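Local coordinates for protein Sfrice_029225 (Spodoptera frugiperda, PDB 6I50) that is a secreted member of the tumour necrosis factor family that probably acts as a cytokine by binding a tumour necrosis factor receptor, at residues G27-S32 and H37-P42; V72-Y77 and W87-T92. One frame throughout, in Å; residues are numbered along the deposited sequence.

Contact 1. Residues G27-S32 and H37-P42; sequences GLVRVS and HDVWYP
H37 meets V31 through the ND1-CE1 side of its imidazole. The side chain starts at CB, itself too distant from V31 to touch it; with CG anti to the carbonyl carbon (chi1 -69°), the ring is swung toward strand 28-31. CG is still 4.3 Å from V31 CG2, and CD2 lies on the far side of the ring. ND1 and CE1 make the contact, each 3.6 Å from V31 CG2, while the other methyl, V31 CG1, lies over one ring face. The two side chains are nearly perpendicular. I76 and S146 also pack on the histidine, and NE2 is hydrogen-bonded to OD1 of N139. Histidine suits a buried place that needs both apolar contact and a polar partner.

Nearer the surface the contact is purely aliphatic. V39 CG2 stands 4.2 Å from V29 CG2 and 4.2 Å from V29 CG1, and T12 touches both valines. Beta-branched V29 is at ease in its extended strand; V39 suits its loop as a small apolar residue.

No hydrogen bond joins 27-32 to 37-42. V29 and V31 bond through their backbone to S146 and R144, whereas H37 bonds to V137 of the facing sheet and V39 to N11. Strand 28-31 thus meets the loop leading into strand 40-42, consistent with an additional short strand in the A-A' connection of a TNF jelly-roll, added alongside strand 144-161.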
# COMPACT_ATOMS: atom_id res chain seq x y z
N GLY A 27 -18.41 1.98 -15.11
CA GLY A 27 -17.07 1.58 -15.53
C GLY A 27 -16.76 0.10 -15.30
O GLY A 27 -15.59 -0.29 -15.18
N LEU A 28 -17.80 -0.72 -15.24
CA LEU A 28 -17.66 -2.14 -14.94
C LEU A 28 -17.15 -2.90 -16.16
O LEU A 28 -17.72 -2.80 -17.25
CB LEU A 28 -18.99 -2.71 -14.47
CG LEU A 28 -19.02 -4.12 -13.87
CD1 LEU A 28 -18.28 -4.15 -12.55
CD2 LEU A 28 -20.46 -4.60 -13.70
N VAL A 29 -16.08 -3.67 -15.97
CA VAL A 29 -15.45 -4.43 -17.04
C VAL A 29 -15.32 -5.88 -16.60
O VAL A 29 -14.84 -6.16 -15.49
CB VAL A 29 -14.06 -3.86 -17.41
CG1 VAL A 29 -13.36 -4.75 -18.43
CG2 VAL A 29 -14.20 -2.44 -17.94
N ARG A 30 -15.73 -6.80 -17.47
CA ARG A 30 -15.50 -8.23 -17.27
C ARG A 30 -14.15 -8.59 -17.88
O ARG A 30 -13.89 -8.28 -19.04
CB ARG A 30 -16.61 -9.08 -17.90
CG ARG A 30 -16.75 -10.47 -17.30
CD ARG A 30 -17.44 -11.44 -18.25
NE ARG A 30 -18.80 -11.78 -17.82
CZ ARG A 30 -19.11 -12.80 -17.03
NH1 ARG A 30 -20.37 -13.02 -16.69
NH2 ARG A 30 -18.16 -13.59 -16.56
N VAL A 31 -13.31 -9.25 -17.09
CA VAL A 31 -11.98 -9.67 -17.53
C VAL A 31 -12.00 -11.18 -17.68
O VAL A 31 -12.24 -11.90 -16.70
CB VAL A 31 -10.89 -9.22 -16.55
CG1 VAL A 31 -9.53 -9.79 -16.98
CG2 VAL A 31 -10.84 -7.70 -16.48
N SER A 32 -11.76 -11.66 -18.90
CA SER A 32 -11.82 -13.09 -19.16
C SER A 32 -10.63 -13.81 -18.53
O SER A 32 -9.60 -13.21 -18.22
CB SER A 32 -11.85 -13.35 -20.67
OG SER A 32 -12.94 -12.68 -21.26
N HIS A 37 -5.69 -7.20 -17.57
CA HIS A 37 -6.42 -5.94 -17.49
C HIS A 37 -5.84 -4.98 -18.53
O HIS A 37 -4.62 -4.80 -18.61
CB HIS A 37 -6.31 -5.35 -16.08
CG HIS A 37 -7.05 -6.14 -15.04
ND1 HIS A 37 -8.33 -5.82 -14.64
CD2 HIS A 37 -6.69 -7.23 -14.32
CE1 HIS A 37 -8.72 -6.68 -13.72
NE2 HIS A 37 -7.75 -7.55 -13.51
N ASP A 38 -6.71 -4.39 -19.36
CA ASP A 38 -6.18 -3.59 -20.46
C ASP A 38 -6.92 -2.27 -20.65
O ASP A 38 -6.77 -1.63 -21.69
CB ASP A 38 -6.20 -4.39 -21.77
CG ASP A 38 -7.60 -4.84 -22.17
OD1 ASP A 38 -8.58 -4.51 -21.47
OD2 ASP A 38 -7.71 -5.54 -23.20
N VAL A 39 -7.71 -1.85 -19.67
CA VAL A 39 -8.43 -0.58 -19.77
C VAL A 39 -7.66 0.48 -18.97
O VAL A 39 -8.24 1.25 -18.21
CB VAL A 39 -9.88 -0.72 -19.27
CG1 VAL A 39 -10.74 0.45 -19.73
CG2 VAL A 39 -10.47 -2.03 -19.78
N TRP A 40 -6.34 0.50 -19.14
CA TRP A 40 -5.46 1.46 -18.48
C TRP A 40 -5.27 2.69 -19.36
O TRP A 40 -5.38 2.63 -20.59
CB TRP A 40 -4.08 0.87 -18.19
CG TRP A 40 -4.04 -0.35 -17.33
CD1 TRP A 40 -3.41 -1.53 -17.61
CD2 TRP A 40 -4.61 -0.51 -16.02
NE1 TRP A 40 -3.56 -2.42 -16.57
CE2 TRP A 40 -4.29 -1.81 -15.59
CE3 TRP A 40 -5.36 0.32 -15.19
CZ2 TRP A 40 -4.71 -2.31 -14.35
CZ3 TRP A 40 -5.77 -0.18 -13.96
CH2 TRP A 40 -5.45 -1.47 -13.56
N TYR A 41 -4.93 3.81 -18.72
CA TYR A 41 -4.58 5.02 -19.44
C TYR A 41 -3.67 5.84 -18.53
O TYR A 41 -3.93 5.91 -17.32
CB TYR A 41 -5.81 5.84 -19.84
CG TYR A 41 -5.51 6.87 -20.90
CD1 TYR A 41 -5.56 6.53 -22.25
CD2 TYR A 41 -5.18 8.17 -20.56
CE1 TYR A 41 -5.28 7.46 -23.23
CE2 TYR A 41 -4.89 9.11 -21.54
CZ TYR A 41 -4.95 8.75 -22.87
OH TYR A 41 -4.67 9.67 -23.85
N PRO A 42 -2.63 6.46 -19.07
CA PRO A 42 -1.75 7.28 -18.22
C PRO A 42 -2.50 8.44 -17.57
O PRO A 42 -3.33 9.10 -18.20
CB PRO A 42 -0.68 7.78 -19.20
CG PRO A 42 -1.32 7.67 -20.56
CD PRO A 42 -2.19 6.45 -20.47

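Contact 2. Residues V72-Y77 and W87-T92; sequences VYVQIY and WVLHRT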
# COMPACT_ATOMS: atom_id res chain seq x y z
N VAL A 72 6.60 -0.58 -7.09
CA VAL A 72 5.51 -0.92 -7.99
C VAL A 72 4.26 -1.10 -7.13
O VAL A 72 4.32 -1.77 -6.09
CB VAL A 72 5.80 -2.21 -8.79
CG1 VAL A 72 4.65 -2.54 -9.72
CG2 VAL A 72 7.11 -2.06 -9.58
N TYR A 73 3.15 -0.51 -7.55
CA TYR A 73 1.91 -0.67 -6.79
C TYR A 73 0.75 -0.92 -7.76
O TYR A 73 0.75 -0.43 -8.89
CB TYR A 73 1.63 0.56 -5.90
CG TYR A 73 1.56 1.87 -6.65
CD1 TYR A 73 0.36 2.27 -7.25
CD2 TYR A 73 2.67 2.69 -6.76
CE1 TYR A 73 0.29 3.46 -7.96
CE2 TYR A 73 2.60 3.89 -7.46
CZ TYR A 73 1.41 4.27 -8.06
OH TYR A 73 1.34 5.45 -8.75
N VAL A 74 -0.21 -1.70 -7.30
CA VAL A 74 -1.36 -2.10 -8.10
C VAL A 74 -2.60 -2.10 -7.22
O VAL A 74 -2.56 -2.58 -6.08
CB VAL A 74 -1.17 -3.50 -8.73
CG1 VAL A 74 -2.44 -3.96 -9.43
CG2 VAL A 74 0.02 -3.52 -9.69
N GLN A 75 -3.71 -1.58 -7.75
CA GLN A 75 -5.01 -1.74 -7.11
C GLN A 75 -6.04 -2.14 -8.16
O GLN A 75 -6.17 -1.47 -9.19
CB GLN A 75 -5.47 -0.47 -6.41
CG GLN A 75 -6.85 -0.61 -5.78
CD GLN A 75 -7.13 0.48 -4.77
OE1 GLN A 75 -6.45 0.59 -3.75
NE2 GLN A 75 -8.15 1.30 -5.05
N ILE A 76 -6.75 -3.23 -7.90
CA ILE A 76 -7.90 -3.63 -8.71
C ILE A 76 -9.13 -3.52 -7.82
O ILE A 76 -9.17 -4.12 -6.74
CB ILE A 76 -7.75 -5.05 -9.28
CG1 ILE A 76 -6.47 -5.15 -10.14
CG2 ILE A 76 -8.98 -5.43 -10.09
CD1 ILE A 76 -6.46 -4.23 -11.35
N TYR A 77 -10.11 -2.76 -8.27
CA TYR A 77 -11.36 -2.57 -7.53
C TYR A 77 -12.39 -3.52 -8.12
O TYR A 77 -12.91 -3.29 -9.21
CB TYR A 77 -11.79 -1.11 -7.62
CG TYR A 77 -12.90 -0.67 -6.68
CD1 TYR A 77 -14.20 -1.12 -6.84
CD2 TYR A 77 -12.64 0.24 -5.67
CE1 TYR A 77 -15.21 -0.70 -6.00
CE2 TYR A 77 -13.65 0.67 -4.82
CZ TYR A 77 -14.93 0.20 -5.00
OH TYR A 77 -15.94 0.62 -4.16
N TRP A 87 -5.60 -11.05 -7.84
CA TRP A 87 -4.83 -10.73 -9.03
C TRP A 87 -3.36 -11.08 -8.83
O TRP A 87 -2.87 -11.21 -7.70
CB TRP A 87 -4.97 -9.24 -9.44
CG TRP A 87 -4.57 -8.21 -8.41
CD1 TRP A 87 -5.41 -7.44 -7.67
CD2 TRP A 87 -3.24 -7.80 -8.07
NE1 TRP A 87 -4.68 -6.58 -6.87
CE2 TRP A 87 -3.35 -6.78 -7.10
CE3 TRP A 87 -1.96 -8.20 -8.49
CZ2 TRP A 87 -2.23 -6.17 -6.53
CZ3 TRP A 87 -0.86 -7.59 -7.92
CH2 TRP A 87 -1.00 -6.59 -6.95
N VAL A 88 -2.67 -11.24 -9.96
CA VAL A 88 -1.23 -11.47 -9.99
C VAL A 88 -0.59 -10.48 -10.95
O VAL A 88 -1.19 -10.11 -11.97
CB VAL A 88 -0.88 -12.92 -10.41
CG1 VAL A 88 -1.14 -13.88 -9.26
CG2 VAL A 88 -1.67 -13.32 -11.64
N LEU A 89 0.61 -10.03 -10.61
CA LEU A 89 1.40 -9.17 -11.47
C LEU A 89 2.40 -10.04 -12.22
O LEU A 89 3.26 -10.66 -11.60
CB LEU A 89 2.13 -8.11 -10.63
CG LEU A 89 3.03 -7.17 -11.42
CD1 LEU A 89 2.20 -6.30 -12.35
CD2 LEU A 89 3.88 -6.30 -10.50
N HIS A 90 2.27 -10.10 -13.55
CA HIS A 90 3.10 -10.96 -14.38
C HIS A 90 4.19 -10.16 -15.08
O HIS A 90 3.90 -9.14 -15.71
CB HIS A 90 2.25 -11.68 -15.43
CG HIS A 90 1.45 -12.81 -14.89
ND1 HIS A 90 0.23 -13.20 -15.42
CD2 HIS A 90 1.69 -13.66 -13.86
CE1 HIS A 90 -0.23 -14.23 -14.74
NE2 HIS A 90 0.63 -14.53 -13.78
N ARG A 91 5.42 -10.65 -14.99
CA ARG A 91 6.56 -10.04 -15.67
C ARG A 91 7.00 -10.94 -16.82
O ARG A 91 7.20 -12.15 -16.64
CB ARG A 91 7.72 -9.82 -14.70
CG ARG A 91 8.82 -8.94 -15.28
CD ARG A 91 10.10 -9.72 -15.52
NE ARG A 91 10.58 -10.38 -14.32
CZ ARG A 91 11.28 -9.78 -13.36
NH1 ARG A 91 11.68 -10.48 -12.30
NH2 ARG A 91 11.60 -8.50 -13.46
N THR A 92 7.13 -10.35 -18.00
CA THR A 92 7.63 -11.04 -19.17
C THR A 92 8.79 -10.24 -19.75
O THR A 92 8.93 -9.04 -19.49
CB THR A 92 6.54 -11.24 -20.24
OG1 THR A 92 5.93 -9.98 -20.54
CG2 THR A 92 5.48 -12.23 -19.76
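V74 and W87 face each other across the interior of the TNF jelly-roll, a sandwich of two antiparallel sheets. Strand 72-77 belongs to one sheet and strand 87-92 to the other; their axes come within 9.1 Å and run roughly antiparallel, at 144°. No hydrogen bond crosses the gap, and alternate residues supply the filling.

W87 spans much of it. Its CG sits between the backbone N and the carbonyl carbon (chi1 58°), which turns the indole toward strand 72-77, across the gap between the sheets. The side chains of V74 and W87 run alongside each other in opposing senses, and the valine rests on the ring: V74 CG1 stands 3.8 Å from the centroid of the six-membered ring and only 16° off its normal, a CH-pi contact over the face. V74 CB also comes to 3.6 Å from W87 CH2. I76 approaches the five-membered ring at a slant, its CG1 lying 3.5 Å from W87 CD1. With an alanine in place of W87, V74 would probably lose the ring face against its CG1 and I76 its contact with CD1, opening a gap between the sheets.

Past the indole, V72 and L89 close the row, set at a slant to each other with V72 CG1 3.9 Å from L89 CD2. Compact branched residues suit strand 72-77, since a large ring already fills the space opposite. Y73 and Q75 point the other way, and both bond to a neighbouring subunit, so this strand serves the core and the trimer interface at once. The indole's one polar atom is also provided for: W87 NE1 hydrogen-bonds to the backbone O of C121, the cysteine in disulfide linkage with C105, on which the tryptophan also packs.

Overall arrangement
Contact 2 fills the core, its centre about 3 Å from the centre of the chain, whereas contact 1 lies about 11 Å out and is buried only at its H37 end. Contact 2 joins the two facing sheets of the sandwich; contact 1 joins strand 28-31, in the sheet that holds strand 68-80, to the loop before strand 40-42. I76 connects them: its CD1 is 3.7 Å from W40 CH2, and its CG2 is 3.8 Å from H37 CE1. V137 of strand 134-139 touches H37, V74 and W87 alike. Each contact has a buried ring whose nitrogen is hydrogen-bonded outside it, to N139 or C121; contact 2 is wholly apolar core, contact 1 a smaller patch ending in partly exposed valines.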